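Local coordinates for protein inositol-3-phosphate synthase (Caenorhabditis elegans, PDB 1VKO) that binds nicotinamide-adenine-dinucleotide in a Rossmann-type domain and belongs to the myo-inositol-1-phosphate synthase family, forming an assembly of four chains, at residues Ala229-Phe234 against Ala286-Leu291; Asn115-Gly118 against Gln122-Thr125. All blocks are in the same frame, centred on the assembly; numbering follows the deposited sequence.

How the contacts relate
Contact 2 (115-118 with 122-125) comes first in the chain and contact 1 (229-234 with 286-291) later. Their centres lie 30 Å apart and their nearest atoms about 15 Å, so they do not touch. Contact 1 joins helices 220-238 and 281-291, two neighbouring helices of the Rossmann-type domain, which lead into strands 242-247 and 295-298, adjacent in the parallel sheet. In contact 2 the loop after strand 110-113 folds against the end of helix 120-123, ahead of strand 125-131 and beside helix 87-100. No other chain touches contact 1, whereas contact 2 lies against a second subunit and so belongs to the assembly as well as to the fold.

Contact 1. Residues Ala229-Phe234 against Ala286-Leu291; sequences ADIRKF and AVASIL
Ile231 reaches from helix 220-238 to Ala288 and Ser289 on helix 281-291, and one methyl does the touching. From CB, whose bond to the backbone aims at the partner helix, the side chain forks into CG1 and CG2, and all three atoms stay short of the segment 286-291. CG1 is anti to the carbonyl carbon (chi1 -69°), and CD1 then extends anti to CA (chi2 168°), which carries the tip farther out than the branch could go. There CD1 sits 3.4 Å from Ala288 O and 4.2 Å from Ala288 CB, resting more on backbone than on side chain. It also lies 3.9 Å from Ser289 CA. Ser289 offers its backbone to the methyl, while its CB points away and its OG is hydrogen-bonded to Phe285 O, one turn back in its own helix. The CA atoms of Ile231 and Ser289 are 7.4 Å apart, a closeness consistent with the small side chain of Ala288, whose methyl also touches Leu224 and Ile227 of helix 220-238. Just past the segment, Glu292 makes a salt bridge with Arg232 NE, adding a polar tie beside the buried apolar one. Two neighbouring helices that each precede one of two adjacent parallel strands, 242-247 and 295-298, are what a Rossmann-type alpha/beta domain is built from.

Contact 2. Residues Asn115-Gly118 against Gln122-Thr125; sequences NYFG and QTAT
Tyr116 and Phe117 do the touching against Gln122 and Thr123. Just before them, Asn115 OD1 accepts a weak hydrogen bond from Phe117 N (3.4 Å, nearly straight at 174°) and a hydrogen bond from Met426 N of the second subunit. Its ND2 lies over the centre of one face of the Phe117 ring, 3.7 Å above the plane. Tyr116 comes next, its CB alongside Gln122 CB at 3.9 Å, while its OH is held elsewhere, by Asn152. The tightest approach belongs to its carbonyl, with Tyr116 O only 3.2 Å from Thr123 CG2. That methyl, anti to the Thr123 carbonyl carbon, reaches Phe117 as well: CG2 is 4.2 Å from Phe117 CD1, the two side chains crossing at about a right angle. Gly118 ends the walk with a positive phi (73°), its N 4.0 Å from Thr123 OG1, too far to bond; that hydroxyl is bonded to Ser119 O and weakly to Gly344 O of the second subunit. Van der Waals contacts, one of them methyl against carbonyl oxygen, thus join the segments, while polar groups find partners in both chains, Asn115 OD1 and Thr123 O (to Asn388) reaching the second subunit.

Contact 1. Residues Ala229-Phe234 against Ala286-Leu291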
ATOM      1  N   ALA A 229     -49.339   2.584  13.506  1.00 19.49           N
ATOM      2  CA  ALA A 229     -49.817   1.902  14.717  1.00 22.67           C
ATOM      3  C   ALA A 229     -48.644   1.510  15.583  1.00 21.36           C
ATOM      4  O   ALA A 229     -48.695   1.648  16.811  1.00 22.14           O
ATOM      5  CB  ALA A 229     -50.650   0.664  14.317  1.00 20.56           C
ATOM      6  N   ASP A 230     -47.553   1.095  14.923  1.00 21.58           N
ATOM      7  CA  ASP A 230     -46.320   0.631  15.584  1.00 19.77           C
ATOM      8  C   ASP A 230     -45.630   1.744  16.326  1.00 18.94           C
ATOM      9  O   ASP A 230     -45.104   1.553  17.423  1.00 19.60           O
ATOM     10  CB  ASP A 230     -45.362  -0.030  14.587  1.00 18.94           C
ATOM     11  CG  ASP A 230     -45.772  -1.462  14.213  1.00 26.07           C
ATOM     12  OD1 ASP A 230     -46.531  -2.137  14.976  1.00 31.89           O
ATOM     13  OD2 ASP A 230     -45.344  -2.022  13.183  1.00 29.69           O
ATOM     14  N   ILE A 231     -45.675   2.931  15.744  1.00 22.05           N
ATOM     15  CA  ILE A 231     -44.998   4.096  16.310  1.00 23.96           C
ATOM     16  C   ILE A 231     -45.720   4.641  17.529  1.00 26.98           C
ATOM     17  O   ILE A 231     -45.084   4.903  18.549  1.00 28.10           O
ATOM     18  CB  ILE A 231     -44.859   5.192  15.232  1.00 26.28           C
ATOM     19  CG1 ILE A 231     -43.856   4.736  14.161  1.00 16.87           C
ATOM     20  CG2 ILE A 231     -44.458   6.532  15.870  1.00 21.97           C
ATOM     21  CD1 ILE A 231     -43.862   5.577  12.941  1.00 25.40           C
ATOM     22  N   ARG A 232     -47.045   4.806  17.419  1.00 28.05           N
ATOM     23  CA  ARG A 232     -47.845   5.365  18.503  1.00 29.01           C
ATOM     24  C   ARG A 232     -47.732   4.530  19.757  1.00 27.66           C
ATOM     25  O   ARG A 232     -47.654   5.074  20.848  1.00 27.39           O
ATOM     26  CB  ARG A 232     -49.320   5.424  18.140  1.00 30.75           C
ATOM     27  CG  ARG A 232     -49.682   6.346  17.034  1.00 31.05           C
ATOM     28  CD  ARG A 232     -51.177   6.566  16.954  1.00 37.11           C
ATOM     29  NE  ARG A 232     -51.697   6.392  15.590  1.00 43.00           N
ATOM     30  CZ  ARG A 232     -52.247   5.280  15.113  1.00 28.77           C
ATOM     31  NH1 ARG A 232     -52.378   4.192  15.869  1.00 39.50           N
ATOM     32  NH2 ARG A 232     -52.682   5.265  13.870  1.00 42.66           N
ATOM     33  N   LYS A 233     -47.741   3.212  19.593  1.00 28.62           N
ATOM     34  CA  LYS A 233     -47.699   2.300  20.733  1.00 29.11           C
ATOM     35  C   LYS A 233     -46.332   2.333  21.402  1.00 29.75           C
ATOM     36  O   LYS A 233     -46.226   2.210  22.611  1.00 32.18           O
ATOM     37  CB  LYS A 233     -48.067   0.882  20.290  1.00 32.00           C
ATOM     38  CG  LYS A 233     -47.691  -0.216  21.281  1.00 38.24           C
ATOM     39  CD  LYS A 233     -48.111  -1.570  20.751  1.00 50.03           C
ATOM     40  CE  LYS A 233     -47.253  -2.667  21.339  1.00 55.43           C
ATOM     41  NZ  LYS A 233     -47.596  -3.951  20.681  1.00 64.04           N
ATOM     42  N   PHE A 234     -45.286   2.503  20.601  1.00 27.48           N
ATOM     43  CA  PHE A 234     -43.944   2.615  21.117  1.00 24.56           C
ATOM     44  C   PHE A 234     -43.875   3.898  21.944  1.00 23.83           C
ATOM     45  O   PHE A 234     -43.371   3.891  23.060  1.00 24.83           O
ATOM     46  CB  PHE A 234     -42.956   2.639  19.922  1.00 22.62           C
ATOM     47  CG  PHE A 234     -41.513   2.750  20.309  1.00 18.30           C
ATOM     48  CD1 PHE A 234     -40.872   1.727  20.989  1.00 22.22           C
ATOM     49  CD2 PHE A 234     -40.784   3.889  19.980  1.00 21.87           C
ATOM     50  CE1 PHE A 234     -39.515   1.848  21.342  1.00 21.11           C
ATOM     51  CE2 PHE A 234     -39.447   4.012  20.315  1.00 14.81           C
ATOM     52  CZ  PHE A 234     -38.808   2.989  20.993  1.00 27.68           C
ATOM     53  N   ALA A 286     -41.072   6.627   5.914  1.00 19.36           N
ATOM     54  CA  ALA A 286     -40.883   8.072   6.092  1.00 19.94           C
ATOM     55  C   ALA A 286     -42.231   8.713   6.378  1.00 24.17           C
ATOM     56  O   ALA A 286     -42.362   9.509   7.325  1.00 26.36           O
ATOM     57  CB  ALA A 286     -40.189   8.718   4.887  1.00 22.38           C
ATOM     58  N   VAL A 287     -43.241   8.334   5.590  1.00 25.91           N
ATOM     59  CA  VAL A 287     -44.628   8.824   5.790  1.00 25.16           C
ATOM     60  C   VAL A 287     -45.231   8.442   7.157  1.00 22.95           C
ATOM     61  O   VAL A 287     -45.765   9.288   7.864  1.00 24.02           O
ATOM     62  CB  VAL A 287     -45.517   8.443   4.586  1.00 26.21           C
ATOM     63  CG1 VAL A 287     -46.973   8.834   4.808  1.00 30.82           C
ATOM     64  CG2 VAL A 287     -45.015   9.153   3.337  1.00 24.17           C
ATOM     65  N   ALA A 288     -45.103   7.188   7.567  1.00 23.28           N
ATOM     66  CA  ALA A 288     -45.627   6.787   8.872  1.00 26.12           C
ATOM     67  C   ALA A 288     -45.011   7.588  10.031  1.00 28.01           C
ATOM     68  O   ALA A 288     -45.648   7.786  11.072  1.00 29.12           O
ATOM     69  CB  ALA A 288     -45.413   5.338   9.077  1.00 24.32           C
ATOM     70  N   SER A 289     -43.768   8.033   9.827  1.00 28.35           N
ATOM     71  CA  SER A 289     -42.963   8.712  10.839  1.00 27.18           C
ATOM     72  C   SER A 289     -43.477  10.123  10.964  1.00 26.60           C
ATOM     73  O   SER A 289     -43.828  10.569  12.065  1.00 29.04           O
ATOM     74  CB  SER A 289     -41.471   8.731  10.450  1.00 25.11           C
ATOM     75  OG  SER A 289     -41.014   7.421  10.184  1.00 26.66           O
ATOM     76  N   ILE A 290     -43.535  10.803   9.823  1.00 23.96           N
ATOM     77  CA  ILE A 290     -43.947  12.187   9.784  1.00 25.48           C
ATOM     78  C   ILE A 290     -45.362  12.319  10.296  1.00 25.72           C
ATOM     79  O   ILE A 290     -45.605  13.112  11.198  1.00 30.56           O
ATOM     80  CB  ILE A 290     -43.835  12.767   8.361  1.00 23.56           C
ATOM     81  CG1 ILE A 290     -42.375  12.826   7.936  1.00 19.56           C
ATOM     82  CG2 ILE A 290     -44.464  14.145   8.319  1.00 27.55           C
ATOM     83  CD1 ILE A 290     -42.198  12.839   6.412  1.00 17.06           C
ATOM     84  N   LEU A 291     -46.279  11.521   9.756  1.00 24.56           N
ATOM     85  CA  LEU A 291     -47.686  11.580  10.184  1.00 27.54           C
ATOM     86  C   LEU A 291     -47.881  11.377  11.680  1.00 26.53           C
ATOM     87  O   LEU A 291     -48.818  11.906  12.246  1.00 28.25           O
ATOM     88  CB  LEU A 291     -48.587  10.638   9.351  1.00 28.47           C
ATOM     89  CG  LEU A 291     -48.595  11.058   7.879  1.00 17.01           C
ATOM     90  CD1 LEU A 291     -49.166   9.981   7.089  1.00 18.87           C
ATOM     91  CD2 LEU A 291     -49.394  12.298   7.673  1.00 10.92           C
TER

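Contact 2. Residues Asn115-Gly118 against Gln122-Thr125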
ATOM      1  N   ASN A 115     -17.014   1.112  25.038  1.00 25.50           N
ATOM      2  CA  ASN A 115     -16.966   2.572  24.958  1.00 26.30           C
ATOM      3  C   ASN A 115     -17.791   3.135  23.800  1.00 26.21           C
ATOM      4  O   ASN A 115     -18.514   2.392  23.140  1.00 26.64           O
ATOM      5  CB  ASN A 115     -15.521   3.089  24.918  1.00 25.56           C
ATOM      6  CG  ASN A 115     -14.749   2.603  23.699  1.00 27.97           C
ATOM      7  OD1 ASN A 115     -15.322   2.348  22.640  1.00 22.54           O
ATOM      8  ND2 ASN A 115     -13.436   2.501  23.841  1.00 26.86           N
ATOM      9  N   TYR A 116     -17.692   4.451  23.594  1.00 27.26           N
ATOM     10  CA  TYR A 116     -18.407   5.167  22.525  1.00 28.03           C
ATOM     11  C   TYR A 116     -17.435   5.903  21.662  1.00 28.38           C
ATOM     12  O   TYR A 116     -17.755   6.973  21.204  1.00 31.66           O
ATOM     13  CB  TYR A 116     -19.475   6.183  23.035  1.00 30.78           C
ATOM     14  CG  TYR A 116     -20.736   5.529  23.605  1.00 23.56           C
ATOM     15  CD1 TYR A 116     -21.489   4.655  22.839  1.00 23.06           C
ATOM     16  CD2 TYR A 116     -21.139   5.762  24.910  1.00 27.33           C
ATOM     17  CE1 TYR A 116     -22.584   4.036  23.343  1.00 25.94           C
ATOM     18  CE2 TYR A 116     -22.278   5.151  25.428  1.00 21.54           C
ATOM     19  CZ  TYR A 116     -22.985   4.289  24.637  1.00 25.11           C
ATOM     20  OH  TYR A 116     -24.075   3.636  25.127  1.00 30.62           O
ATOM     21  N   PHE A 117     -16.264   5.336  21.396  1.00 29.06           N
ATOM     22  CA  PHE A 117     -15.347   5.997  20.464  1.00 30.19           C
ATOM     23  C   PHE A 117     -15.941   6.101  19.043  1.00 30.09           C
ATOM     24  O   PHE A 117     -16.818   5.332  18.642  1.00 27.96           O
ATOM     25  CB  PHE A 117     -13.991   5.296  20.429  1.00 31.50           C
ATOM     26  CG  PHE A 117     -13.090   5.624  21.592  1.00 35.35           C
ATOM     27  CD1 PHE A 117     -13.580   6.271  22.736  1.00 33.81           C
ATOM     28  CD2 PHE A 117     -11.739   5.242  21.556  1.00 42.20           C
ATOM     29  CE1 PHE A 117     -12.751   6.557  23.823  1.00 34.51           C
ATOM     30  CE2 PHE A 117     -10.882   5.513  22.643  1.00 41.55           C
ATOM     31  CZ  PHE A 117     -11.395   6.167  23.788  1.00 37.64           C
ATOM     32  N   GLY A 118     -15.476   7.088  18.298  1.00 27.02           N
ATOM     33  CA  GLY A 118     -16.023   7.332  16.989  1.00 26.44           C
ATOM     34  C   GLY A 118     -17.398   7.942  16.950  1.00 24.38           C
ATOM     35  O   GLY A 118     -17.982   8.025  15.869  1.00 23.36           O
ATOM     36  N   GLN A 122     -20.128  12.140  21.574  1.00 26.62           N
ATOM     37  CA  GLN A 122     -19.713  11.572  22.837  1.00 25.26           C
ATOM     38  C   GLN A 122     -18.237  11.780  23.087  1.00 26.58           C
ATOM     39  O   GLN A 122     -17.832  11.731  24.234  1.00 27.38           O
ATOM     40  CB  GLN A 122     -20.031  10.069  22.966  1.00 24.97           C
ATOM     41  CG  GLN A 122     -21.503   9.687  22.930  1.00 21.46           C
ATOM     42  CD  GLN A 122     -22.396  10.561  23.838  1.00 28.10           C
ATOM     43  OE1 GLN A 122     -23.273  11.280  23.348  1.00 27.97           O
ATOM     44  NE2 GLN A 122     -22.173  10.490  25.144  1.00 16.32           N
ATOM     45  N   THR A 123     -17.437  12.012  22.031  1.00 28.67           N
ATOM     46  CA  THR A 123     -15.970  12.085  22.176  1.00 27.22           C
ATOM     47  C   THR A 123     -15.200  13.210  21.458  1.00 28.67           C
ATOM     48  O   THR A 123     -14.018  13.414  21.759  1.00 30.55           O
ATOM     49  CB  THR A 123     -15.262  10.676  21.938  1.00 29.58           C
ATOM     50  OG1 THR A 123     -15.076  10.432  20.546  1.00 32.62           O
ATOM     51  CG2 THR A 123     -16.149   9.531  22.350  1.00 25.75           C
ATOM     52  N   ALA A 124     -15.816  13.948  20.537  1.00 26.36           N
ATOM     53  CA  ALA A 124     -15.136  15.151  20.023  1.00 24.94           C
ATOM     54  C   ALA A 124     -14.942  16.188  21.132  1.00 26.37           C
ATOM     55  O   ALA A 124     -15.769  16.301  22.054  1.00 26.39           O
ATOM     56  CB  ALA A 124     -15.890  15.764  18.837  1.00 22.87           C
ATOM     57  N   THR A 125     -13.821  16.902  21.091  1.00 27.02           N
ATOM     58  CA  THR A 125     -13.698  18.091  21.931  1.00 27.03           C
ATOM     59  C   THR A 125     -13.652  19.329  21.041  1.00 27.40           C
ATOM     60  O   THR A 125     -13.404  19.247  19.825  1.00 26.49           O
ATOM     61  CB  THR A 125     -12.487  18.061  22.843  1.00 27.53           C
ATOM     62  OG1 THR A 125     -11.319  17.905  22.040  1.00 28.63           O
ATOM     63  CG2 THR A 125     -12.511  16.839  23.826  1.00 22.36           C
TER